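Local coordinates for protein sulfoquinovosidase (Escherichia coli, PDB 5AEG) that hydrolyses sulfoquinovosyl diacylglycerides and simple sulfoquinovosides such as sulfoquinovosyl glycerol, releasing sulfoquinovose that the bacterium degrades for carbon and sulfur, at residues D198-M203 with H426-A431; R245-P250 with Y464-W469. All blocks are in the same frame, centred on the assembly; numbering follows the deposited sequence.

Contact 1. Residues D198-M203 with H426-A431; sequences DNSCYM and HNAWPA
Asn427, on helix 422-444 of the TIM-barrel domain, meets the loop at Ser200, between strands 193-197 and 203-206 of the galactose mutarotase-like domain, and its side chain is a worked example of one amide joining two domains. The contact begins at the root: Asn427 CB sits 3.2 Å from Ser200 O, a close van der Waals approach. With CG anti to the carbonyl carbon (chi1 -82°), the amide runs on past the same oxygen, and Asn427 CG lies 3.7 Å from Ser200 O. At the tip, Asn427 ND2 gives a weak, bent hydrogen bond of 3.3 Å to Ser200 O, with an angle of 131° at the hydrogen. ND2 also donates to Leu148 O, while OD1 accepts from Thr150 N, so both ends of the amide are engaged by the chain around Trp149 and its flip is fixed.

A water completes the bridge, donating to Ser200 O at 2.8 Å and accepting from Asn427 N at 2.9 Å. That backbone N has no bond to the preceding turn, where the helix is kinked. Beside this polar patch, Ser200 CB touches Ala428 CB at 4.2 Å, and Ser200 OG is hydrogen-bonded to Ile424 O on the same helix. The interdomain join is thus spread over several modest polar links rather than resting on one strong bond.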
# COMPACT_ATOMS: atom_id res chain seq x y z
N ASP A 198 -2.11 -13.58 -12.02
CA ASP A 198 -2.04 -12.49 -12.98
C ASP A 198 -3.34 -11.74 -13.11
O ASP A 198 -3.37 -10.58 -13.50
CB ASP A 198 -1.68 -12.97 -14.40
CG ASP A 198 -0.24 -13.30 -14.56
OD1 ASP A 198 0.63 -12.98 -13.72
OD2 ASP A 198 0.05 -13.87 -15.62
N ASN A 199 -4.42 -12.35 -12.78
CA ASN A 199 -5.69 -11.67 -13.09
C ASN A 199 -5.91 -10.34 -12.31
O ASN A 199 -5.32 -10.14 -11.24
CB ASN A 199 -6.78 -12.60 -12.65
CG ASN A 199 -6.74 -13.96 -13.34
OD1 ASN A 199 -5.70 -14.66 -13.32
ND2 ASN A 199 -7.93 -14.38 -13.87
N SER A 200 -6.83 -9.51 -12.78
CA SER A 200 -7.26 -8.29 -12.04
C SER A 200 -8.75 -8.27 -11.75
O SER A 200 -9.28 -7.29 -11.26
CB SER A 200 -6.79 -7.04 -12.76
OG SER A 200 -7.49 -6.94 -13.98
N CYS A 201 -9.46 -9.36 -12.01
CA CYS A 201 -10.84 -9.52 -11.60
C CYS A 201 -11.01 -9.52 -10.10
O CYS A 201 -10.00 -9.67 -9.38
CB CYS A 201 -11.42 -10.83 -12.19
SG CYS A 201 -10.50 -12.31 -11.68
N TYR A 202 -12.26 -9.38 -9.60
CA TYR A 202 -12.56 -9.68 -8.21
C TYR A 202 -12.00 -11.03 -7.84
O TYR A 202 -12.16 -11.99 -8.64
CB TYR A 202 -14.05 -9.66 -7.96
CG TYR A 202 -14.41 -9.97 -6.54
CD1 TYR A 202 -14.56 -11.27 -6.12
CD2 TYR A 202 -14.48 -8.94 -5.53
CE1 TYR A 202 -14.89 -11.59 -4.83
CE2 TYR A 202 -14.81 -9.28 -4.21
CZ TYR A 202 -15.00 -10.59 -3.87
OH TYR A 202 -15.36 -10.88 -2.59
N MET A 203 -11.36 -11.13 -6.68
CA MET A 203 -10.91 -12.44 -6.14
C MET A 203 -11.14 -12.42 -4.66
O MET A 203 -11.27 -11.38 -4.08
CB MET A 203 -9.42 -12.65 -6.46
CG MET A 203 -9.16 -12.89 -7.92
SD MET A 203 -7.39 -13.22 -8.27
CE MET A 203 -7.00 -11.73 -9.03
N HIS A 426 -10.84 -2.08 -12.94
CA HIS A 426 -10.95 -1.38 -11.64
C HIS A 426 -9.73 -1.68 -10.76
O HIS A 426 -9.01 -0.77 -10.36
CB HIS A 426 -12.21 -1.81 -10.95
CG HIS A 426 -12.30 -1.31 -9.55
ND1 HIS A 426 -12.64 -0.01 -9.24
CD2 HIS A 426 -12.03 -1.93 -8.38
CE1 HIS A 426 -12.61 0.13 -7.91
NE2 HIS A 426 -12.20 -1.01 -7.38
N ASN A 427 -9.42 -2.96 -10.61
CA ASN A 427 -8.28 -3.39 -9.75
C ASN A 427 -6.94 -3.08 -10.38
O ASN A 427 -5.94 -2.89 -9.68
CB ASN A 427 -8.35 -4.88 -9.42
CG ASN A 427 -9.26 -5.18 -8.28
OD1 ASN A 427 -9.68 -4.32 -7.54
ND2 ASN A 427 -9.58 -6.45 -8.12
N ALA A 428 -6.87 -2.96 -11.72
CA ALA A 428 -5.60 -2.59 -12.40
C ALA A 428 -5.32 -1.08 -12.45
O ALA A 428 -4.22 -0.65 -12.85
CB ALA A 428 -5.62 -3.16 -13.85
N TRP A 429 -6.32 -0.29 -12.08
CA TRP A 429 -6.19 1.18 -12.24
C TRP A 429 -4.99 1.77 -11.43
O TRP A 429 -4.24 2.61 -11.92
CB TRP A 429 -7.45 1.92 -11.82
CG TRP A 429 -7.72 3.13 -12.64
CD1 TRP A 429 -7.62 4.41 -12.27
CD2 TRP A 429 -8.07 3.13 -14.05
NE1 TRP A 429 -7.97 5.26 -13.35
CE2 TRP A 429 -8.22 4.49 -14.45
CE3 TRP A 429 -8.36 2.12 -14.95
CZ2 TRP A 429 -8.63 4.85 -15.77
CZ3 TRP A 429 -8.72 2.47 -16.33
CH2 TRP A 429 -8.88 3.84 -16.69
N PRO A 430 -4.80 1.34 -10.19
CA PRO A 430 -3.72 1.99 -9.43
C PRO A 430 -2.34 1.89 -10.06
O PRO A 430 -1.59 2.88 -10.17
CB PRO A 430 -3.79 1.28 -8.04
CG PRO A 430 -5.21 0.86 -7.92
CD PRO A 430 -5.62 0.45 -9.35
N ALA A 431 -1.91 0.71 -10.47
CA ALA A 431 -0.57 0.64 -11.09
C ALA A 431 -0.47 1.35 -12.46
O ALA A 431 0.63 1.80 -12.83
CB ALA A 431 -0.13 -0.74 -11.22
O HOH W 1 -11.17 -5.21 -11.20

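Contact 2. Residues R245-P250 with Y464-W469; sequences RQPELP and YSTMMW
Leu249 and Met467 bring their apolar ends together at a slant, whereas Pro247 and Thr466 cross at about a right angle; the two pairs join the loop before strand 257-260 to the turn that leads into strand 468-469. In the first, the Met467 chain starts with CG anti to its own N (chi1 169°) and then bends at both chi2 and chi3, which carries its methyl into the fork of the leucine: Met467 CE is 4.0 Å from Leu249 CD2 and 4.1 Å from Leu249 CD1. Leu249 CD2 also meets backbone, 3.9 Å from Thr466 O.

In the second, the proline presents its ring to the threonine methyl, Pro247 CG lying 3.9 Å from Thr466 CG2. The threonine divides its branches between two tasks, since OG1 is hydrogen-bonded to Phe452 O on the neighbouring strand 451-454. One residue before the proline, Gln246 lays its aliphatic part against the other backbone, CG being 3.7 Å from Ser465 O, a carbonyl that accepts from His498 NE2. Its chain bends at chi2 (96°), and the buried amide beyond is well supplied: NE2 donates to Gln462 O and Gly497 O, and OE1 accepts from Asn579 ND2 and Gly499 N.

No direct hydrogen bond links the two segments. One water does so instead, donating to Pro247 O at 2.7 Å and to Thr466 O at 2.8 Å. Within the (beta/alpha)8 barrel, the chemistry implies cohesion through aliphatic carbons packed on one another and on backbone carbonyls, with that water as the polar tie.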
# COMPACT_ATOMS: atom_id res chain seq x y z
N ARG A 245 11.27 -3.70 -8.70
CA ARG A 245 11.98 -3.07 -7.60
C ARG A 245 11.89 -1.57 -7.70
O ARG A 245 11.84 -1.03 -8.78
CB ARG A 245 13.43 -3.48 -7.57
CG ARG A 245 13.56 -4.93 -7.24
CD ARG A 245 14.97 -5.50 -7.14
NE ARG A 245 14.95 -6.95 -6.96
CZ ARG A 245 15.66 -7.81 -7.67
NH1 ARG A 245 16.57 -7.39 -8.52
NH2 ARG A 245 15.49 -9.09 -7.48
N GLN A 246 11.85 -0.89 -6.55
CA GLN A 246 11.69 0.54 -6.52
C GLN A 246 13.05 1.23 -6.71
O GLN A 246 14.06 0.70 -6.38
CB GLN A 246 11.17 0.98 -5.12
CG GLN A 246 9.75 0.47 -4.78
CD GLN A 246 9.75 -0.80 -3.97
OE1 GLN A 246 10.20 -0.81 -2.81
NE2 GLN A 246 9.30 -1.91 -4.60
N PRO A 247 13.03 2.45 -7.14
CA PRO A 247 14.28 3.22 -7.16
C PRO A 247 14.80 3.54 -5.79
O PRO A 247 14.05 3.55 -4.78
CB PRO A 247 13.87 4.53 -7.88
CG PRO A 247 12.58 4.24 -8.56
CD PRO A 247 11.91 3.20 -7.68
N GLU A 248 16.09 3.84 -5.73
CA GLU A 248 16.63 4.56 -4.59
C GLU A 248 15.96 5.92 -4.44
O GLU A 248 15.62 6.56 -5.40
CB GLU A 248 18.14 4.78 -4.73
CG GLU A 248 18.91 3.47 -4.65
CD GLU A 248 20.42 3.64 -4.75
OE1 GLU A 248 20.91 4.74 -5.03
OE2 GLU A 248 21.10 2.66 -4.53
N LEU A 249 15.69 6.30 -3.17
CA LEU A 249 15.09 7.60 -2.84
C LEU A 249 16.07 8.74 -3.11
O LEU A 249 17.28 8.60 -2.92
CB LEU A 249 14.70 7.66 -1.36
CG LEU A 249 13.63 6.68 -0.87
CD1 LEU A 249 13.43 6.76 0.64
CD2 LEU A 249 12.32 6.97 -1.55
N PRO A 250 15.53 9.90 -3.43
CA PRO A 250 16.45 11.04 -3.49
C PRO A 250 17.10 11.29 -2.20
O PRO A 250 16.46 11.10 -1.13
CB PRO A 250 15.57 12.20 -3.87
CG PRO A 250 14.35 11.59 -4.53
CD PRO A 250 14.17 10.24 -3.90
N TYR A 464 6.62 0.85 -10.24
CA TYR A 464 6.20 2.18 -10.64
C TYR A 464 5.94 3.18 -9.52
O TYR A 464 6.02 4.36 -9.80
CB TYR A 464 4.95 2.08 -11.53
CG TYR A 464 5.22 1.33 -12.83
CD1 TYR A 464 6.30 1.67 -13.64
CD2 TYR A 464 4.43 0.25 -13.19
CE1 TYR A 464 6.55 0.98 -14.84
CE2 TYR A 464 4.68 -0.44 -14.37
CZ TYR A 464 5.73 -0.07 -15.18
OH TYR A 464 5.95 -0.78 -16.32
N SER A 465 5.64 2.76 -8.28
CA SER A 465 5.39 3.78 -7.20
C SER A 465 6.71 3.95 -6.44
O SER A 465 7.24 3.00 -5.83
CB SER A 465 4.31 3.38 -6.24
OG SER A 465 4.18 4.37 -5.24
N THR A 466 7.25 5.16 -6.44
CA THR A 466 8.48 5.39 -5.78
C THR A 466 8.37 5.41 -4.24
O THR A 466 9.39 5.35 -3.54
CB THR A 466 9.06 6.77 -6.23
OG1 THR A 466 8.01 7.77 -6.27
CG2 THR A 466 9.63 6.64 -7.71
N MET A 467 7.16 5.52 -3.72
CA MET A 467 6.93 5.49 -2.24
C MET A 467 5.49 5.25 -1.99
O MET A 467 4.63 5.92 -2.63
CB MET A 467 7.33 6.85 -1.65
CG MET A 467 6.92 7.04 -0.22
SD MET A 467 7.71 6.02 1.05
CE MET A 467 9.33 6.83 1.07
N MET A 468 5.19 4.32 -1.08
CA MET A 468 3.83 4.15 -0.63
C MET A 468 3.63 4.98 0.66
O MET A 468 4.52 5.12 1.49
CB MET A 468 3.42 2.68 -0.39
CG MET A 468 3.68 1.75 -1.54
SD MET A 468 2.93 2.26 -3.06
CE MET A 468 1.23 2.48 -2.68
N TRP A 469 2.41 5.53 0.80
CA TRP A 469 1.97 6.04 2.10
C TRP A 469 0.73 5.30 2.52
O TRP A 469 -0.10 4.89 1.69
CB TRP A 469 1.92 7.57 2.22
CG TRP A 469 0.58 8.25 2.40
CD1 TRP A 469 -0.02 8.62 3.58
CD2 TRP A 469 -0.28 8.72 1.35
NE1 TRP A 469 -1.22 9.21 3.31
CE2 TRP A 469 -1.42 9.24 1.96
CE3 TRP A 469 -0.24 8.63 -0.05
CZ2 TRP A 469 -2.51 9.76 1.21
CZ3 TRP A 469 -1.29 9.16 -0.78
CH2 TRP A 469 -2.44 9.65 -0.15
O HOH W 2 11.78 5.08 -4.91

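Overall arrangement
Contact 1 joins the galactose mutarotase-like domain to the catalytic barrel, while contact 2 is internal to the barrel, and their centres are 21 Å apart. They nevertheless touch: Ala431 O, on the helix of contact 1, packs against Tyr464 CD2 of contact 2 at 4.1 Å. Along the chain their segments alternate, so neither pairing is nested within the other. The side chain of Asn427 is about 8 Å from that of Glu408, an active-site residue by similarity, and the side chain of Ser465 is about 11 Å from that of the nucleophile Asp405. The more direct link to the nucleophile comes from Trp469, at the end of segment 464-469, whose side chain touches Asp405.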